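Local atomic coordinates of uncharacterized protein GSU0716 (Geobacter sulfurreducens PCA, PDB entry 3BIJ), a protein that is not functionally characterised but carries a caspase domain of the C14 peptidase family and may act as a cysteine endopeptidase. Residues I111-Y116 with K191-A196; I162-M167 with L213-A218; K237-S242 with F269-P274. All blocks are in the same frame, centred on the assembly; numbering follows the deposited sequence.

Contact 1: residues I111-Y116 with K191-A196; sequences IDDELY and KKVDLA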
loop_
_atom_site.group_PDB
_atom_site.type_symbol
_atom_site.label_atom_id
_atom_site.label_comp_id
_atom_site.label_asym_id
_atom_site.label_seq_id
_atom_site.Cartn_x
_atom_site.Cartn_y
_atom_site.Cartn_z
ATOM N N ILE A 111 19.403 -17.590 28.625
ATOM C CA ILE A 111 19.489 -16.156 28.887
ATOM C C ILE A 111 20.800 -15.586 28.372
ATOM O O ILE A 111 21.863 -16.182 28.559
ATOM C CB ILE A 111 19.376 -15.828 30.398
ATOM C CG1 ILE A 111 17.940 -16.026 30.876
ATOM C CG2 ILE A 111 19.745 -14.373 30.641
ATOM C CD1 ILE A 111 17.424 -17.443 30.750
ATOM N N ASP A 112 20.727 -14.421 27.737
ATOM C CA ASP A 112 21.924 -13.790 27.195
ATOM C C ASP A 112 23.094 -13.782 28.177
ATOM O O ASP A 112 24.257 -13.883 27.779
ATOM C CB ASP A 112 21.615 -12.362 26.718
ATOM C CG ASP A 112 21.037 -11.482 27.812
ATOM O OD1 ASP A 112 20.628 -10.342 27.494
ATOM O OD2 ASP A 112 20.987 -11.920 28.980
ATOM N N ASP A 113 22.796 -13.665 29.462
ATOM C CA ASP A 113 23.853 -13.660 30.459
ATOM C C ASP A 113 24.566 -15.001 30.533
ATOM O O ASP A 113 25.777 -15.050 30.711
ATOM C CB ASP A 113 23.285 -13.278 31.824
ATOM C CG ASP A 113 23.112 -11.777 31.976
ATOM O OD1 ASP A 113 22.115 -11.337 32.602
ATOM O OD2 ASP A 113 23.989 -11.040 31.469
ATOM N N GLU A 114 23.819 -16.089 30.399
ATOM C CA GLU A 114 24.430 -17.412 30.443
ATOM C C GLU A 114 25.418 -17.570 29.286
ATOM O O GLU A 114 26.488 -18.146 29.457
ATOM C CB GLU A 114 23.363 -18.502 30.346
ATOM C CG GLU A 114 22.205 -18.347 31.322
ATOM C CD GLU A 114 21.257 -19.536 31.294
ATOM O OE1 GLU A 114 21.600 -20.583 31.885
ATOM O OE2 GLU A 114 20.175 -19.425 30.668
ATOM N N LEU A 115 25.051 -17.064 28.109
ATOM C CA LEU A 115 25.911 -17.143 26.930
ATOM C C LEU A 115 27.115 -16.230 27.110
ATOM O O LEU A 115 28.255 -16.625 26.865
ATOM C CB LEU A 115 25.137 -16.716 25.682
ATOM C CG LEU A 115 25.948 -16.616 24.394
ATOM C CD1 LEU A 115 26.518 -17.975 24.031
ATOM C CD2 LEU A 115 25.067 -16.073 23.282
ATOM N N TYR A 116 26.852 -14.999 27.530
ATOM C CA TYR A 116 27.920 -14.044 27.748
ATOM C C TYR A 116 28.929 -14.611 28.732
ATOM O O TYR A 116 30.133 -14.508 28.507
ATOM C CB TYR A 116 27.352 -12.721 28.269
ATOM C CG TYR A 116 26.561 -11.951 27.238
ATOM C CD1 TYR A 116 25.684 -10.929 27.617
ATOM C CD2 TYR A 116 26.679 -12.252 25.879
ATOM C CE1 TYR A 116 24.936 -10.230 26.666
ATOM C CE2 TYR A 116 25.946 -11.567 24.925
ATOM C CZ TYR A 116 25.072 -10.558 25.321
ATOM O OH TYR A 116 24.330 -9.897 24.365
ATOM N N LYS A 191 24.646 -14.313 37.416
ATOM C CA LYS A 191 25.022 -12.920 37.642
ATOM C C LYS A 191 25.378 -12.318 36.286
ATOM O O LYS A 191 25.970 -12.987 35.435
ATOM C CB LYS A 191 26.232 -12.834 38.592
ATOM C CG LYS A 191 26.221 -11.649 39.579
ATOM C CD LYS A 191 25.128 -11.797 40.645
ATOM C CE LYS A 191 25.235 -10.728 41.744
ATOM N NZ LYS A 191 25.009 -9.337 41.252
ATOM N N LYS A 192 25.006 -11.057 36.093
ATOM C CA LYS A 192 25.265 -10.354 34.846
ATOM C C LYS A 192 26.763 -10.184 34.608
ATOM O O LYS A 192 27.557 -10.230 35.546
ATOM C CB LYS A 192 24.583 -8.979 34.867
ATOM C CG LYS A 192 23.037 -8.992 34.887
ATOM C CD LYS A 192 22.428 -9.150 36.294
ATOM C CE LYS A 192 21.974 -10.583 36.594
ATOM N NZ LYS A 192 20.897 -11.095 35.691
ATOM N N VAL A 193 27.140 -9.987 33.349
ATOM C CA VAL A 193 28.538 -9.809 32.986
ATOM C C VAL A 193 28.690 -8.860 31.809
ATOM O O VAL A 193 27.808 -8.767 30.958
ATOM C CB VAL A 193 29.189 -11.149 32.635
ATOM C CG1 VAL A 193 29.617 -11.862 33.907
ATOM C CG2 VAL A 193 28.199 -12.012 31.858
ATOM N N ASP A 194 29.821 -8.167 31.767
ATOM C CA ASP A 194 30.107 -7.197 30.713
ATOM C C ASP A 194 31.015 -7.785 29.621
ATOM O O ASP A 194 32.185 -8.083 29.867
ATOM C CB ASP A 194 30.772 -5.964 31.343
ATOM C CG ASP A 194 30.684 -4.721 30.462
ATOM O OD1 ASP A 194 29.549 -4.339 30.087
ATOM O OD2 ASP A 194 31.743 -4.122 30.161
ATOM N N LEU A 195 30.476 -7.938 28.413
ATOM C CA LEU A 195 31.251 -8.490 27.307
ATOM C C LEU A 195 32.533 -7.720 27.006
ATOM O O LEU A 195 33.426 -8.232 26.327
ATOM C CB LEU A 195 30.404 -8.570 26.034
ATOM C CG LEU A 195 29.682 -9.887 25.747
ATOM C CD1 LEU A 195 28.929 -9.754 24.426
ATOM C CD2 LEU A 195 30.683 -11.041 25.660
ATOM N N ALA A 196 32.631 -6.493 27.503
ATOM C CA ALA A 196 33.826 -5.689 27.267
ATOM C C ALA A 196 34.890 -5.949 28.325
ATOM O O ALA A 196 35.870 -5.210 28.426
ATOM C CB ALA A 196 33.468 -4.208 27.245
#
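Asp113 and Lys192 bring the backbones nearest, with CA to CA 5.7 Å, where the first turn of helix 112-119 meets the irregular loop 191-196. The polar link is a salt bridge. Lys192 NZ lies 3.3 Å from Asp113 OD1, a weak hydrogen bond. The lysine chain bends at chi2, chi3 and chi4, which curls its ammonium group back to the carboxylate. NZ also bonds weakly to Thr190 O. This is a surface contact, and the lysine is exposed.

The apolar part is built round Tyr116. Leu195 CD1 sits over one face of its ring, 3.9 Å from the centroid and 28° off the ring normal, a CH-pi contact. The nearest ring atom is Tyr116 CE2, 3.5 Å from Leu195 CD1. On the opposite face lies Asp112 O of the tyrosine's own helix, offset toward the rim. The ring is thus held between its own helix and the loop. Closer to the backbone, Val193 CG2 packs on Tyr116 CB at 3.8 Å.

Ile111 is the N-cap of this helix. Its backbone N donates to Glu114 OE2 at 2.9 Å, on the anti side of the carboxylate. Glu114 OE1 is paired with Arg57. Asp112, Asp113 and Glu114 make the first turn acidic, which probably suits the helix dipole.

Around the contact, Ile111 packs on Tyr183 and Ile186 of helix 180-189. Leu115 turns to Trp103 of strand 99-104 and Leu79 of strand 76-89. The loop 191-196 follows helix 180-189 and leads on toward strand 201-206.

Contact 2: residues I162-M167 with L213-A218; sequences IRYRAM and LSQDGA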
loop_
_atom_site.group_PDB
_atom_site.type_symbol
_atom_site.label_atom_id
_atom_site.label_comp_id
_atom_site.label_asym_id
_atom_site.label_seq_id
_atom_site.Cartn_x
_atom_site.Cartn_y
_atom_site.Cartn_z
ATOM N N ILE A 162 6.264 -14.338 5.119
ATOM C CA ILE A 162 7.268 -13.520 5.805
ATOM C C ILE A 162 7.409 -13.823 7.301
ATOM O O ILE A 162 6.716 -13.222 8.125
ATOM C CB ILE A 162 6.952 -12.019 5.674
ATOM C CG1 ILE A 162 6.731 -11.666 4.204
ATOM C CG2 ILE A 162 8.094 -11.190 6.260
ATOM C CD1 ILE A 162 7.911 -11.965 3.319
ATOM N N ARG A 163 8.322 -14.734 7.637
ATOM C CA ARG A 163 8.571 -15.126 9.023
ATOM C C ARG A 163 9.822 -14.469 9.604
ATOM O O ARG A 163 10.846 -14.343 8.938
ATOM C CB ARG A 163 8.733 -16.650 9.143
ATOM C CG ARG A 163 7.562 -17.465 8.627
ATOM C CD ARG A 163 7.857 -18.962 8.668
ATOM N NE ARG A 163 9.120 -19.296 8.003
ATOM C CZ ARG A 163 9.391 -19.043 6.722
ATOM N NH1 ARG A 163 8.486 -18.450 5.955
ATOM N NH2 ARG A 163 10.568 -19.377 6.203
ATOM N N TYR A 164 9.732 -14.072 10.863
ATOM C CA TYR A 164 10.847 -13.451 11.541
ATOM C C TYR A 164 11.287 -14.384 12.668
ATOM O O TYR A 164 10.468 -15.049 13.295
ATOM C CB TYR A 164 10.412 -12.094 12.081
ATOM C CG TYR A 164 10.156 -11.061 11.002
ATOM C CD1 TYR A 164 11.220 -10.476 10.309
ATOM C CD2 TYR A 164 8.864 -10.628 10.710
ATOM C CE1 TYR A 164 11.007 -9.474 9.363
ATOM C CE2 TYR A 164 8.635 -9.623 9.761
ATOM C CZ TYR A 164 9.710 -9.053 9.100
ATOM O OH TYR A 164 9.521 -8.031 8.206
ATOM N N ARG A 165 12.589 -14.428 12.918
ATOM C CA ARG A 165 13.145 -15.304 13.930
ATOM C C ARG A 165 13.072 -14.761 15.348
ATOM O O ARG A 165 14.051 -14.777 16.093
ATOM C CB ARG A 165 14.577 -15.649 13.537
ATOM C CG ARG A 165 14.642 -16.425 12.226
ATOM C CD ARG A 165 16.064 -16.802 11.830
ATOM N NE ARG A 165 16.090 -17.697 10.681
ATOM C CZ ARG A 165 17.197 -18.150 10.107
ATOM N NH1 ARG A 165 17.104 -18.969 9.064
ATOM N NH2 ARG A 165 18.390 -17.781 10.576
ATOM N N ALA A 166 11.891 -14.283 15.718
ATOM C CA ALA A 166 11.681 -13.755 17.057
ATOM C C ALA A 166 10.439 -14.405 17.645
ATOM O O ALA A 166 9.404 -14.516 16.981
ATOM C CB ALA A 166 11.500 -12.248 17.008
HETATM N N MSE A 167 10.542 -14.832 18.895
HETATM C CA MSE A 167 9.415 -15.454 19.554
HETATM C C MSE A 167 8.387 -14.361 19.847
HETATM O O MSE A 167 8.742 -13.269 20.313
HETATM C CB MSE A 167 9.881 -16.138 20.842
HETATM C CG MSE A 167 8.770 -16.712 21.695
HETATM SE SE MSE A 167 9.468 -17.718 23.224
HETATM C CE MSE A 167 10.392 -16.267 24.161
ATOM N N LEU A 213 14.153 -6.720 13.022
ATOM C CA LEU A 213 13.828 -8.135 13.140
ATOM C C LEU A 213 14.561 -8.849 12.031
ATOM O O LEU A 213 14.810 -8.260 10.976
ATOM C CB LEU A 213 12.331 -8.374 12.980
ATOM C CG LEU A 213 11.409 -7.982 14.130
ATOM C CD1 LEU A 213 10.015 -8.423 13.769
ATOM C CD2 LEU A 213 11.855 -8.643 15.439
ATOM N N SER A 214 14.906 -10.113 12.269
ATOM C CA SER A 214 15.621 -10.921 11.278
ATOM C C SER A 214 14.666 -11.822 10.525
ATOM O O SER A 214 13.913 -12.585 11.124
ATOM C CB SER A 214 16.703 -11.770 11.948
ATOM O OG SER A 214 17.792 -10.965 12.337
ATOM N N GLN A 215 14.720 -11.747 9.206
ATOM C CA GLN A 215 13.826 -12.531 8.380
ATOM C C GLN A 215 14.273 -13.973 8.144
ATOM O O GLN A 215 15.445 -14.244 7.900
ATOM C CB GLN A 215 13.631 -11.812 7.055
ATOM C CG GLN A 215 12.421 -12.264 6.315
ATOM C CD GLN A 215 12.062 -11.326 5.185
ATOM O OE1 GLN A 215 11.777 -10.140 5.411
ATOM N NE2 GLN A 215 12.067 -11.849 3.954
ATOM N N ASP A 216 13.327 -14.897 8.243
ATOM C CA ASP A 216 13.601 -16.305 8.018
ATOM C C ASP A 216 13.200 -16.636 6.586
ATOM O O ASP A 216 12.012 -16.707 6.275
ATOM C CB ASP A 216 12.778 -17.165 8.971
ATOM C CG ASP A 216 12.904 -18.650 8.668
ATOM O OD1 ASP A 216 11.869 -19.348 8.587
ATOM O OD2 ASP A 216 14.044 -19.131 8.516
ATOM N N GLY A 217 14.180 -16.828 5.714
ATOM C CA GLY A 217 13.874 -17.157 4.335
ATOM C C GLY A 217 13.409 -18.597 4.201
ATOM O O GLY A 217 13.326 -19.317 5.200
ATOM N N ALA A 218 13.109 -19.027 2.976
ATOM C CA ALA A 218 12.654 -20.400 2.759
ATOM C C ALA A 218 13.800 -21.413 2.701
ATOM O O ALA A 218 13.586 -22.600 2.961
ATOM C CB ALA A 218 11.822 -20.481 1.490
#
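Asp216 stands between Arg163 and Arg165 and gives one carboxylate oxygen to each. OD1 takes Arg163 NH2 at 2.7 Å and NE at 2.8 Å, both weak, bent bonds within a salt bridge. The Arg163 guanidinium and the Asp216 carboxylate stand 84° apart. Asp216 OD2 uses its anti lone pair to meet Arg165 NH1 at 3.1 Å, lying at the edge of that guanidinium and 4° out of its plane. The extended Arg165 chain reaches past Asp216, and its NH2 pairs with Asp32 and bonds Asp133 O. With a leucine in place of Arg165, Asp216 OD2 and Asp32 would probably each lose a charged mate.

The backbones join through Asp216 N to Arg163 O, 2.6 Å, and Arg165 N to Ser214 O, 2.9 Å. Between these bonds Tyr164 and Gln215 form a non-hydrogen-bonded antiparallel pair. Leu213 CD1 covers one face of the Tyr164 ring, 4.1 Å from its centroid.

Arg165 centres an inverse gamma turn just after the short strand. The backbones of Arg165 and Met167 also bond Gly85, and Ala166 touches Cys135. This small two-stranded ribbon therefore lies against strand 76-89 and the loop after strand 127-133, the region that holds the active site in caspase-fold peptidases.

Contact 3: residues K237-S242 with F269-P274; sequences KGSYRS and FLKQRP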
loop_
_atom_site.group_PDB
_atom_site.type_symbol
_atom_site.label_atom_id
_atom_site.label_comp_id
_atom_site.label_asym_id
_atom_site.label_seq_id
_atom_site.Cartn_x
_atom_site.Cartn_y
_atom_site.Cartn_z
ATOM N N LYS A 237 37.713 -11.993 -0.995
ATOM C CA LYS A 237 38.999 -11.455 -0.570
ATOM C C LYS A 237 38.729 -10.216 0.294
ATOM O O LYS A 237 38.031 -9.298 -0.142
ATOM C CB LYS A 237 39.831 -11.049 -1.791
ATOM C CG LYS A 237 40.180 -12.174 -2.753
ATOM C CD LYS A 237 41.468 -12.896 -2.370
ATOM C CE LYS A 237 41.322 -13.706 -1.085
ATOM N NZ LYS A 237 40.427 -14.904 -1.261
ATOM N N GLY A 238 39.267 -10.187 1.509
ATOM C CA GLY A 238 39.042 -9.034 2.365
ATOM C C GLY A 238 39.051 -9.325 3.849
ATOM O O GLY A 238 39.246 -10.465 4.256
ATOM N N SER A 239 38.847 -8.287 4.659
ATOM C CA SER A 239 38.827 -8.435 6.117
ATOM C C SER A 239 37.396 -8.608 6.632
ATOM O O SER A 239 36.437 -8.529 5.862
ATOM C CB SER A 239 39.448 -7.201 6.781
ATOM O OG SER A 239 38.648 -6.042 6.570
ATOM N N TYR A 240 37.261 -8.834 7.935
ATOM C CA TYR A 240 35.949 -8.994 8.530
ATOM C C TYR A 240 35.126 -7.730 8.323
ATOM O O TYR A 240 33.946 -7.798 8.001
ATOM C CB TYR A 240 36.038 -9.270 10.027
ATOM C CG TYR A 240 36.303 -10.699 10.389
ATOM C CD1 TYR A 240 37.595 -11.173 10.527
ATOM C CD2 TYR A 240 35.255 -11.580 10.614
ATOM C CE1 TYR A 240 37.837 -12.497 10.883
ATOM C CE2 TYR A 240 35.490 -12.906 10.969
ATOM C CZ TYR A 240 36.783 -13.356 11.099
ATOM O OH TYR A 240 37.030 -14.668 11.427
ATOM N N ARG A 241 35.747 -6.572 8.511
ATOM C CA ARG A 241 35.029 -5.322 8.335
ATOM C C ARG A 241 34.509 -5.236 6.922
ATOM O O ARG A 241 33.335 -4.954 6.709
ATOM C CB ARG A 241 35.931 -4.130 8.644
ATOM C CG ARG A 241 36.396 -4.124 10.088
ATOM C CD ARG A 241 37.056 -2.816 10.558
ATOM N NE ARG A 241 36.354 -2.435 11.732
ATOM C CZ ARG A 241 36.642 -2.164 12.999
ATOM N NH1 ARG A 241 35.554 -1.870 13.674
ATOM N NH2 ARG A 241 37.822 -2.142 13.611
ATOM N N SER A 242 35.366 -5.499 5.947
ATOM C CA SER A 242 34.927 -5.444 4.556
ATOM C C SER A 242 33.844 -6.469 4.277
ATOM O O SER A 242 32.928 -6.206 3.502
ATOM C CB SER A 242 36.099 -5.693 3.618
ATOM O OG SER A 242 37.064 -4.683 3.787
ATOM N N PHE A 269 42.949 -9.504 14.513
ATOM C CA PHE A 269 41.834 -10.427 14.314
ATOM C C PHE A 269 40.775 -9.833 13.372
ATOM O O PHE A 269 40.334 -10.491 12.426
ATOM C CB PHE A 269 41.226 -10.789 15.679
ATOM C CG PHE A 269 39.962 -11.592 15.598
ATOM C CD1 PHE A 269 39.831 -12.623 14.678
ATOM C CD2 PHE A 269 38.901 -11.322 16.461
ATOM C CE1 PHE A 269 38.658 -13.375 14.616
ATOM C CE2 PHE A 269 37.726 -12.066 16.411
ATOM C CZ PHE A 269 37.601 -13.093 15.488
ATOM N N LEU A 270 40.382 -8.589 13.621
ATOM C CA LEU A 270 39.388 -7.933 12.780
ATOM C C LEU A 270 39.946 -7.641 11.386
ATOM O O LEU A 270 39.199 -7.329 10.457
ATOM C CB LEU A 270 38.906 -6.643 13.454
ATOM C CG LEU A 270 37.656 -6.744 14.348
ATOM C CD1 LEU A 270 37.732 -7.933 15.295
ATOM C CD2 LEU A 270 37.518 -5.446 15.120
ATOM N N LYS A 271 41.262 -7.775 11.243
ATOM C CA LYS A 271 41.930 -7.530 9.972
ATOM C C LYS A 271 42.093 -8.804 9.150
ATOM O O LYS A 271 42.388 -8.741 7.959
ATOM C CB LYS A 271 43.301 -6.896 10.215
ATOM C CG LYS A 271 43.491 -5.535 9.545
ATOM C CD LYS A 271 42.511 -4.494 10.078
ATOM C CE LYS A 271 41.546 -4.006 8.990
ATOM N NZ LYS A 271 40.455 -3.121 9.540
ATOM N N GLN A 272 41.898 -9.960 9.783
ATOM C CA GLN A 272 42.031 -11.245 9.094
ATOM C C GLN A 272 40.896 -11.478 8.102
ATOM O O GLN A 272 39.967 -10.683 8.005
ATOM C CB GLN A 272 42.023 -12.401 10.098
ATOM C CG GLN A 272 43.035 -12.307 11.218
ATOM C CD GLN A 272 43.028 -13.546 12.101
ATOM O OE1 GLN A 272 41.991 -13.942 12.631
ATOM N NE2 GLN A 272 44.192 -14.157 12.268
ATOM N N ARG A 273 40.981 -12.583 7.371
ATOM C CA ARG A 273 39.946 -12.949 6.416
ATOM C C ARG A 273 38.795 -13.552 7.230
ATOM O O ARG A 273 39.020 -14.341 8.146
ATOM C CB ARG A 273 40.496 -13.957 5.402
ATOM C CG ARG A 273 39.742 -13.905 4.074
ATOM C CD ARG A 273 40.416 -14.542 2.852
ATOM N NE ARG A 273 39.975 -15.881 2.686
ATOM C CZ ARG A 273 39.305 -16.566 1.771
ATOM N NH1 ARG A 273 38.800 -16.153 0.613
ATOM N NH2 ARG A 273 39.157 -17.813 2.137
ATOM N N PRO A 274 37.548 -13.197 6.897
ATOM C CA PRO A 274 36.358 -13.687 7.602
ATOM C C PRO A 274 36.346 -15.058 8.291
ATOM O O PRO A 274 35.645 -15.214 9.286
ATOM C CB PRO A 274 35.238 -13.535 6.562
ATOM C CG PRO A 274 35.959 -13.447 5.250
ATOM C CD PRO A 274 37.161 -12.614 5.604
HETATM O O HOH W 1 39.699 -15.573 11.630
#
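Gln272 O is met by two groups of segment 237-242. Tyr240 N gives it a weak hydrogen bond of 3.3 Å, and Ser239 CA makes a CA-H...O contact at 3.1 Å. The motif is a helix N-cap. Ser239 precedes helix 240-250, and its OG accepts a weak but straight bond from Ser242 N. The turn after helix 267-271 thus lies against this capped start.

Gly238 O faces the same turn and receives Arg273 CA in a CA-H...O contact at 3.4 Å. At the backbone angles of Gly238 a side chain would jam against Lys237 O. Arg273 turns its guanidinium to the carbonyls of Tyr236 and Gly234, which hold NH1.

Leu270 CD2 lies over one face of the Arg241 guanidinium, 3.6 Å from NH2. Arg241 also packs on Phe260 of a second subunit. Leu270 and Tyr240 both reach Leu203 and Phe259, on strands 201-206 and 258-263 of the central sheet.

Phe269 meets the Tyr240 ring obliquely, with planes at 62° and CE1 of each ring 3.9 Å apart. Pro274 CA sits over the centre of one Tyr240 face. At the far end, Tyr240 OH donates to a water at 2.8 Å, and this water in turn donates to Gln272 OE1, which also accepts from Arg127 NH2.

Overall arrangement
From the N terminus, the chain first lays down strands 4-10, 46-51 and 76-89. Contact 1 then opens at helix 112-119 and closes at 191-196, after strand 127-133 and helix 180-189. Contact 2 opens inside that loop, just past the unmodelled residues 149-161, and closes at 213-218. The two loops therefore cross. The contact centres are about 25 Å apart, on opposite sides of the chain's centre. Contact 3 follows in series and closes a short loop of helix 240-250 and strand 258-263. Contact 1 ties helix 112-119 to the loop after helix 180-189, contact 2 joins strands 163-164 and 215-216, and contact 3 joins the start of helix 240-250 and the end of helix 267-271.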